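Local coordinates for protein glycosyltransferase (Rickettsia africae, PDB 7MI0) that probably transfers sugar units to an acceptor molecule, as a glycosyltransferase with two Rossmann-like domains of the GT-B type, at residues 25-30 with 53-58; 106-111 with 128-133; 155-160 with 175-180. All blocks are in the same frame, centred on the assembly; numbering follows the deposited sequence.

Contact 1: residues 25-30 with 53-58; sequences QVVPAL and PIIISV
The carbonyl oxygen of Gln-25 is gripped twice by 53-58: it accepts the backbone N of Ile-56 at 2.8 Å, while the CA of Ile-55 adds a C-H...O contact to Gln-25 O at 3.3 Å. One residue further on, the carbonyl of Ile-56 plays the same part in the other direction, taking the N of Val-27 at 3.0 Å in a nearly straight bond and the CA-H of Val-26. Gln-25 N to Ile-54 O, again 2.8 Å, completes a parallel ladder in which Gln-25 sits beside Ile-55 and Val-26 beside Ile-56. Beyond Val-27 the chains spread: Ala-29 N reaches the CG1 methyl of Val-58 only at 4.4 Å.

On the face of Gln-25 and Ile-55, the CG2 methyl of Val-27 meets Ile-55 CG2 at 4.1 Å, the two branches slanting across each other. For Ile-55 this follows from chi1 of -68°, which sets CG2 opposite the backbone N and leaves CG1 beside that N, on the side away from the carbonyl carbon. On the face of Val-26 and Ile-56, Val-26 CG1 lies 4.3 Å from Ile-56 CG2. No side-chain polar group bridges the segments; Ser-57 OG turns to the backbone N of Gly-59, and Gln-25 NE2 makes a weak bond to Thr-39 O.

The pair forms the two strands of a beta-alpha-beta unit in the seven-stranded parallel sheet, with helix 35-48 as the connection. That helix covers the Gln-25 and Ile-55 face, where Thr-39 touches both Val-27 and Ile-55. Helix 83-100 packs on the other through Ile-96 against Ile-56. Strand 72-75 continues the sheet beyond 53-58, and strand 104-107 lies on the far side of 22-26, Val-26 bonding to His-106.

Contact 2: residues 106-111 with 128-133; sequences HTRSRA and LTTFHG
His-106 and Thr-107 run parallel to Leu-128 and Thr-129, held by Thr-107 N to Leu-128 O at 2.8 Å and Thr-130 N to Thr-107 O at 3.1 Å.

The imidazole of His-106 is fixed from two directions across the contact. Leu-128 CD2 stands over the middle of one face, 3.8 Å from the ring centroid and almost on its normal, a CH-pi contact. At the ring edge, and in its plane, His-106 NE2 shares a straight hydrogen bond of 2.7 Å with Thr-130 OG1. With CG anti to the backbone N (chi1 -170°), the ring leans across to this hydroxyl, and its ND1 is bonded to Tyr-389 OH, so both ring nitrogens are engaged and the ring's rotation is set.

Further along, the Arg-108 chain bends at chi3 (80°) and hands its NE hydrogen to His-132 NE2 at 2.9 Å. The imidazole and guanidinium planes stand 69° apart, and each partner is somewhat tilted from the other's plane. The CE1 corner of His-106 lies above the rim of the same guanidinium. On the opposite side of the sheet, Thr-107 OG1 is within 3.6 Å of Thr-129 OG1, a packing contact.

The unit is completed by helix 114-122, which links the two strands. Strand 22-26 flanks 104-107, His-106 bonding to Leu-24 and Val-26, and strand 154-157 flanks 126-131, with Val-156 bonded to Thr-129 and Phe-131. Helix 378-393 covers the His-106 and Leu-128 face through Asn-385, Ile-388 and Tyr-389, while Arg-108 and His-132 both pack against Val-35 of helix 35-48.

Contact 3: residues 155-160 with 175-180; sequences VVAVSN and DKIVVI
Val-155 and Ile-177 meet because of how each is turned: chi1 of -69° places Val-155 CG2 between its own backbone N and carbonyl carbon, leaning toward 175-180, and chi1 of -52° swings Ile-177 CG1 to the side opposite its carbonyl carbon. The methyl and methylene then come together at 3.7 Å, Val-155 CG2 against Ile-177 CG1, the side chains slanting past each other. Val-155 CG2 also brushes the carbonyl oxygen of Lys-176. On this same face Ala-157 CB lies 4.3 Å from Ile-177 CG2. Further on, Val-179 CG1 lies by the backbone carbon of Ser-159, and Val-179 CG2 is 4.0 Å from Asn-160 OD1, their side chains roughly perpendicular.

On the Val-156 face Ile-180 reaches across toward 155-160. With CG1 on the side away from its carbonyl carbon and the arm extended beyond it, CD1 lies against both methyls of Val-156, Ile-180 CD1 to Val-156 CG1 being 3.7 Å.

Four backbone bonds carry the parallel register. Val-155 N donates to Lys-176 O, and Val-178 N to Val-155 O at 2.8 Å. Ala-157 N donates to Val-178 O at 3.0 Å. Ile-180 N does the same to Ala-157 O, also at 3.0 Å. The short strand axes cross at -37°, a marked twist at this edge of the sheet.

Helix 160-168 joins the two strands, and Ser-159 is its N-cap: OG bonds to Val-162 N and also to Ala-301 O, in the other half of the chain. Asn-160 N bonds to Glu-326 OE1 there as well. The chemistry thus divides by position: backbone bonds and aliphatic packing hold the strands together, while Ser-159 OG and Asn-160 N, just past strand 154-157, serve the helix start and the second domain.

How the contacts relate
Each contact closes a beta-alpha-beta unit of one seven-stranded parallel sheet, in series along the chain. Contact 1 abuts contact 2 through Val-26 N to His-106 O at 2.9 Å, where strands 22-26 and 104-107 are neighbours. Contact 2 abuts contact 3 through Thr-129 O to Val-156 N and Phe-131 N to Val-156 O. The centres of neighbouring contacts lie 11 Å apart, whereas those of contacts 1 and 3 are 20 Å apart, with nearest atoms about 10 Å. No ligand marks a site here; the carboxyl ends of these strands lead toward the second domain, which contact 3 touches directly, an arrangement consistent with the interdomain cleft where GT-B enzymes usually bind substrates.

Contact 1: residues 25-30 with 53-58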
loop_
_atom_site.group_PDB
_atom_site.type_symbol
_atom_site.label_atom_id
_atom_site.label_comp_id
_atom_site.label_asym_id
_atom_site.label_seq_id
_atom_site.Cartn_x
_atom_site.Cartn_y
_atom_site.Cartn_z
ATOM N N GLN A 25 13.466 8.850 9.944
ATOM C CA GLN A 25 12.072 8.726 9.541
ATOM C C GLN A 25 11.171 8.792 10.767
ATOM O O GLN A 25 11.465 8.184 11.802
ATOM C CB GLN A 25 11.817 7.417 8.789
ATOM C CG GLN A 25 12.679 7.216 7.550
ATOM C CD GLN A 25 12.165 6.091 6.667
ATOM O OE1 GLN A 25 11.159 6.245 5.983
ATOM N NE2 GLN A 25 12.848 4.951 6.688
ATOM N N VAL A 26 10.070 9.527 10.645
ATOM C CA VAL A 26 9.107 9.692 11.727
ATOM C C VAL A 26 7.807 9.024 11.297
ATOM O O VAL A 26 7.216 9.405 10.279
ATOM C CB VAL A 26 8.890 11.175 12.065
ATOM C CG1 VAL A 26 8.140 11.321 13.375
ATOM C CG2 VAL A 26 10.223 11.909 12.122
ATOM N N VAL A 27 7.363 8.036 12.062
ATOM C CA VAL A 27 6.176 7.245 11.745
ATOM C C VAL A 27 5.088 7.572 12.761
ATOM O O VAL A 27 5.365 7.571 13.966
ATOM C CB VAL A 27 6.475 5.736 11.754
ATOM C CG1 VAL A 27 5.243 4.955 11.335
ATOM C CG2 VAL A 27 7.640 5.435 10.845
ATOM N N PRO A 28 3.848 7.839 12.329
ATOM C CA PRO A 28 2.780 8.136 13.293
ATOM C C PRO A 28 1.975 6.909 13.700
ATOM O O PRO A 28 2.263 5.786 13.271
ATOM C CB PRO A 28 1.910 9.140 12.533
ATOM C CG PRO A 28 2.025 8.685 11.107
ATOM C CD PRO A 28 3.422 8.108 10.942
ATOM N N ALA A 29 0.954 7.125 14.533
ATOM C CA ALA A 29 0.090 6.024 14.942
ATOM C C ALA A 29 -0.818 5.566 13.807
ATOM O O ALA A 29 -1.106 4.369 13.694
ATOM C CB ALA A 29 -0.734 6.435 16.161
ATOM N N LEU A 30 -1.277 6.493 12.965
ATOM C CA LEU A 30 -2.116 6.152 11.819
ATOM C C LEU A 30 -1.234 5.708 10.658
ATOM O O LEU A 30 -0.464 6.507 10.113
ATOM C CB LEU A 30 -2.980 7.344 11.414
ATOM N N PRO A 53 20.087 4.665 8.939
ATOM C CA PRO A 53 18.674 4.951 9.193
ATOM C C PRO A 53 18.384 5.029 10.681
ATOM O O PRO A 53 18.958 4.305 11.498
ATOM C CB PRO A 53 17.965 3.749 8.557
ATOM C CG PRO A 53 18.928 2.637 8.742
ATOM C CD PRO A 53 20.312 3.243 8.633
ATOM N N ILE A 54 17.494 5.951 11.022
ATOM C CA ILE A 54 16.942 6.080 12.361
ATOM C C ILE A 54 15.442 6.254 12.206
ATOM O O ILE A 54 14.982 6.946 11.290
ATOM C CB ILE A 54 17.559 7.267 13.132
ATOM C CG1 ILE A 54 19.074 7.093 13.273
ATOM C CG2 ILE A 54 16.919 7.412 14.506
ATOM C CD1 ILE A 54 19.753 8.248 13.987
ATOM N N ILE A 55 14.674 5.609 13.079
ATOM C CA ILE A 55 13.221 5.686 13.026
ATOM C C ILE A 55 12.701 6.129 14.388
ATOM O O ILE A 55 12.945 5.463 15.401
ATOM C CB ILE A 55 12.590 4.351 12.604
ATOM C CG1 ILE A 55 12.943 4.057 11.146
ATOM C CG2 ILE A 55 11.078 4.393 12.779
ATOM C CD1 ILE A 55 12.563 2.671 10.702
ATOM N N ILE A 56 11.997 7.254 14.409
ATOM C CA ILE A 56 11.228 7.673 15.569
ATOM C C ILE A 56 9.792 7.205 15.380
ATOM O O ILE A 56 9.160 7.491 14.356
ATOM C CB ILE A 56 11.294 9.198 15.759
ATOM C CG1 ILE A 56 12.686 9.614 16.229
ATOM C CG2 ILE A 56 10.257 9.656 16.765
ATOM C CD1 ILE A 56 12.844 11.112 16.384
ATOM N N SER A 57 9.283 6.470 16.365
ATOM C CA SER A 57 7.948 5.903 16.308
ATOM C C SER A 57 7.315 5.993 17.688
ATOM O O SER A 57 7.990 6.229 18.692
ATOM C CB SER A 57 7.987 4.446 15.825
ATOM O OG SER A 57 6.805 3.747 16.166
ATOM N N VAL A 58 5.993 5.799 17.729
ATOM C CA VAL A 58 5.294 5.697 19.008
ATOM C C VAL A 58 5.479 4.341 19.662
ATOM O O VAL A 58 4.918 4.102 20.737
ATOM C CB VAL A 58 3.782 5.955 18.855
ATOM C CG1 VAL A 58 3.539 7.275 18.136
ATOM C CG2 VAL A 58 3.118 4.798 18.121
#

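Contact 2: residues 106-111 with 128-133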
loop_
_atom_site.group_PDB
_atom_site.type_symbol
_atom_site.label_atom_id
_atom_site.label_comp_id
_atom_site.label_asym_id
_atom_site.label_seq_id
_atom_site.Cartn_x
_atom_site.Cartn_y
_atom_site.Cartn_z
ATOM N N HIS A 106 12.434 12.772 7.531
ATOM C CA HIS A 106 11.465 12.274 6.560
ATOM C C HIS A 106 10.183 11.924 7.311
ATOM O O HIS A 106 10.151 10.957 8.080
ATOM C CB HIS A 106 12.052 11.061 5.836
ATOM C CG HIS A 106 11.261 10.601 4.652
ATOM N ND1 HIS A 106 11.731 9.643 3.780
ATOM C CD2 HIS A 106 10.036 10.955 4.197
ATOM C CE1 HIS A 106 10.831 9.426 2.839
ATOM N NE2 HIS A 106 9.792 10.209 3.069
ATOM N N THR A 107 9.132 12.712 7.103
ATOM C CA THR A 107 7.876 12.534 7.821
ATOM C C THR A 107 6.827 11.912 6.911
ATOM O O THR A 107 6.679 12.305 5.748
ATOM C CB THR A 107 7.350 13.861 8.377
ATOM O OG1 THR A 107 6.836 14.670 7.312
ATOM C CG2 THR A 107 8.460 14.620 9.053
ATOM N N ARG A 108 6.093 10.947 7.453
ATOM C CA ARG A 108 5.008 10.273 6.754
ATOM C C ARG A 108 3.713 10.386 7.549
ATOM O O ARG A 108 2.927 9.440 7.629
ATOM C CB ARG A 108 5.365 8.813 6.485
ATOM C CG ARG A 108 6.869 8.530 6.504
ATOM C CD ARG A 108 7.180 7.093 6.105
ATOM N NE ARG A 108 7.139 6.921 4.659
ATOM C CZ ARG A 108 8.149 6.480 3.923
ATOM N NH1 ARG A 108 9.285 6.085 4.473
ATOM N NH2 ARG A 108 8.012 6.425 2.604
ATOM N N SER A 109 3.483 11.560 8.140
ATOM C CA SER A 109 2.355 11.842 9.020
ATOM C C SER A 109 1.150 12.347 8.229
ATOM O O SER A 109 1.280 12.885 7.128
ATOM C CB SER A 109 2.756 12.874 10.074
ATOM O OG SER A 109 3.902 12.443 10.788
ATOM N N ARG A 110 -0.040 12.164 8.810
ATOM C CA ARG A 110 -1.270 12.567 8.130
ATOM C C ARG A 110 -1.395 14.084 8.091
ATOM O O ARG A 110 -1.465 14.692 7.015
ATOM C CB ARG A 110 -2.488 11.937 8.813
ATOM N N ALA A 111 -1.420 14.713 9.259
ATOM C CA ALA A 111 -1.401 16.163 9.374
ATOM C C ALA A 111 0.008 16.661 9.070
ATOM O O ALA A 111 0.909 15.841 8.841
ATOM C CB ALA A 111 -1.852 16.584 10.777
ATOM N N LEU A 128 11.463 16.431 4.481
ATOM C CA LEU A 128 10.808 15.717 3.393
ATOM C C LEU A 128 9.501 15.124 3.892
ATOM O O LEU A 128 9.473 14.482 4.946
ATOM C CB LEU A 128 11.702 14.607 2.831
ATOM C CG LEU A 128 11.068 13.803 1.691
ATOM C CD1 LEU A 128 10.620 14.732 0.568
ATOM C CD2 LEU A 128 12.018 12.736 1.165
ATOM N N THR A 129 8.430 15.332 3.128
ATOM C CA THR A 129 7.110 14.788 3.427
ATOM C C THR A 129 6.695 13.817 2.328
ATOM O O THR A 129 6.822 14.129 1.137
ATOM C CB THR A 129 6.069 15.905 3.542
ATOM O OG1 THR A 129 6.526 16.893 4.470
ATOM C CG2 THR A 129 4.725 15.349 4.011
ATOM N N THR A 130 6.195 12.651 2.730
ATOM C CA THR A 130 5.535 11.718 1.825
ATOM C C THR A 130 4.076 11.597 2.236
ATOM O O THR A 130 3.777 11.379 3.415
ATOM C CB THR A 130 6.199 10.336 1.844
ATOM O OG1 THR A 130 7.582 10.457 1.490
ATOM C CG2 THR A 130 5.511 9.403 0.855
ATOM N N PHE A 131 3.174 11.744 1.267
ATOM C CA PHE A 131 1.737 11.610 1.487
ATOM C C PHE A 131 1.315 10.213 1.043
ATOM O O PHE A 131 1.296 9.918 -0.155
ATOM C CB PHE A 131 0.970 12.692 0.726
ATOM C CG PHE A 131 1.320 14.104 1.150
ATOM C CD1 PHE A 131 2.365 14.790 0.546
ATOM C CD2 PHE A 131 0.604 14.741 2.154
ATOM C CE1 PHE A 131 2.689 16.082 0.940
ATOM C CE2 PHE A 131 0.921 16.027 2.541
ATOM C CZ PHE A 131 1.965 16.698 1.938
ATOM N N HIS A 132 0.997 9.349 2.006
ATOM C CA HIS A 132 0.556 7.987 1.720
ATOM C C HIS A 132 -0.947 7.892 1.490
ATOM O O HIS A 132 -1.482 6.781 1.394
ATOM C CB HIS A 132 0.947 7.042 2.860
ATOM C CG HIS A 132 2.421 6.835 3.004
ATOM N ND1 HIS A 132 3.029 5.625 2.759
ATOM C CD2 HIS A 132 3.408 7.683 3.377
ATOM C CE1 HIS A 132 4.328 5.736 2.972
ATOM N NE2 HIS A 132 4.584 6.975 3.347
ATOM N N GLY A 133 -1.643 9.018 1.420
ATOM C CA GLY A 133 -3.080 8.956 1.257
ATOM C C GLY A 133 -3.637 10.339 1.025
ATOM O O GLY A 133 -2.908 11.333 1.008
#

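Contact 3: residues 155-160 with 175-180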
loop_
_atom_site.group_PDB
_atom_site.type_symbol
_atom_site.label_atom_id
_atom_site.label_comp_id
_atom_site.label_asym_id
_atom_site.label_seq_id
_atom_site.Cartn_x
_atom_site.Cartn_y
_atom_site.Cartn_z
ATOM N N VAL A 155 7.944 17.322 -1.780
ATOM C CA VAL A 155 7.009 16.377 -1.192
ATOM C C VAL A 155 6.911 15.172 -2.115
ATOM O O VAL A 155 7.151 15.265 -3.322
ATOM C CB VAL A 155 5.615 16.995 -0.963
ATOM C CG1 VAL A 155 5.670 18.050 0.141
ATOM C CG2 VAL A 155 5.091 17.592 -2.265
ATOM N N VAL A 156 6.551 14.030 -1.536
ATOM C CA VAL A 156 6.430 12.779 -2.278
ATOM C C VAL A 156 4.985 12.307 -2.212
ATOM O O VAL A 156 4.397 12.238 -1.128
ATOM C CB VAL A 156 7.386 11.696 -1.741
ATOM C CG1 VAL A 156 7.038 10.346 -2.316
ATOM C CG2 VAL A 156 8.820 12.041 -2.075
ATOM N N ALA A 157 4.418 11.986 -3.370
ATOM C CA ALA A 157 3.119 11.343 -3.468
ATOM C C ALA A 157 3.310 9.890 -3.886
ATOM O O ALA A 157 4.060 9.599 -4.823
ATOM C CB ALA A 157 2.218 12.071 -4.469
ATOM N N VAL A 158 2.632 8.979 -3.180
ATOM C CA VAL A 158 2.750 7.549 -3.457
ATOM C C VAL A 158 1.994 7.128 -4.704
ATOM O O VAL A 158 2.041 5.945 -5.069
ATOM C CB VAL A 158 2.225 6.681 -2.298
ATOM C CG1 VAL A 158 2.917 7.036 -0.989
ATOM C CG2 VAL A 158 0.718 6.824 -2.182
ATOM N N SER A 159 1.289 8.048 -5.361
ATOM C CA SER A 159 0.591 7.745 -6.604
ATOM C C SER A 159 0.296 9.051 -7.324
ATOM O O SER A 159 0.441 10.139 -6.765
ATOM C CB SER A 159 -0.697 6.955 -6.345
ATOM O OG SER A 159 -1.602 7.668 -5.511
ATOM N N ASN A 160 -0.119 8.933 -8.582
ATOM C CA ASN A 160 -0.575 10.125 -9.284
ATOM C C ASN A 160 -1.934 10.576 -8.786
ATOM O O ASN A 160 -2.272 11.756 -8.920
ATOM C CB ASN A 160 -0.624 9.887 -10.791
ATOM C CG ASN A 160 0.746 9.981 -11.437
ATOM O OD1 ASN A 160 1.249 11.079 -11.703
ATOM N ND2 ASN A 160 1.359 8.828 -11.694
ATOM N N ASP A 175 6.255 21.639 -9.139
ATOM C CA ASP A 175 7.689 21.368 -9.145
ATOM C C ASP A 175 8.192 21.018 -7.750
ATOM O O ASP A 175 9.389 20.797 -7.551
ATOM C CB ASP A 175 8.459 22.566 -9.701
ATOM C CG ASP A 175 7.980 23.884 -9.129
ATOM O OD1 ASP A 175 6.896 24.347 -9.542
ATOM O OD2 ASP A 175 8.686 24.450 -8.267
ATOM N N LYS A 176 7.284 20.993 -6.777
ATOM C CA LYS A 176 7.579 20.487 -5.447
ATOM C C LYS A 176 7.228 19.016 -5.285
ATOM O O LYS A 176 7.761 18.364 -4.377
ATOM C CB LYS A 176 6.816 21.297 -4.391
ATOM C CG LYS A 176 7.288 22.731 -4.225
ATOM C CD LYS A 176 6.574 23.382 -3.057
ATOM C CE LYS A 176 6.728 24.890 -3.053
ATOM N NZ LYS A 176 8.145 25.302 -2.875
ATOM N N ILE A 177 6.358 18.480 -6.142
ATOM C CA ILE A 177 5.773 17.156 -5.958
ATOM C C ILE A 177 6.530 16.146 -6.802
ATOM O O ILE A 177 6.604 16.276 -8.030
ATOM C CB ILE A 177 4.282 17.134 -6.322
ATOM C CG1 ILE A 177 3.523 18.239 -5.587
ATOM C CG2 ILE A 177 3.698 15.763 -6.005
ATOM C CD1 ILE A 177 2.087 18.383 -6.040
ATOM N N VAL A 178 7.056 15.120 -6.146
ATOM C CA VAL A 178 7.732 14.005 -6.793
ATOM C C VAL A 178 6.903 12.759 -6.537
ATOM O O VAL A 178 6.564 12.464 -5.385
ATOM C CB VAL A 178 9.165 13.845 -6.256
ATOM C CG1 VAL A 178 9.805 12.591 -6.789
ATOM C CG2 VAL A 178 9.998 15.068 -6.609
ATOM N N VAL A 179 6.558 12.038 -7.596
ATOM C CA VAL A 179 5.805 10.797 -7.459
ATOM C C VAL A 179 6.781 9.637 -7.319
ATOM O O VAL A 179 7.710 9.494 -8.123
ATOM C CB VAL A 179 4.867 10.580 -8.655
ATOM C CG1 VAL A 179 3.979 9.364 -8.413
ATOM C CG2 VAL A 179 4.033 11.820 -8.902
ATOM N N ILE A 180 6.575 8.813 -6.293
ATOM C CA ILE A 180 7.336 7.579 -6.092
ATOM C C ILE A 180 6.305 6.468 -5.901
ATOM O O ILE A 180 5.867 6.199 -4.778
ATOM C CB ILE A 180 8.288 7.656 -4.895
ATOM C CG1 ILE A 180 9.197 8.876 -5.012
ATOM C CG2 ILE A 180 9.108 6.382 -4.774
ATOM C CD1 ILE A 180 10.173 9.005 -3.867
#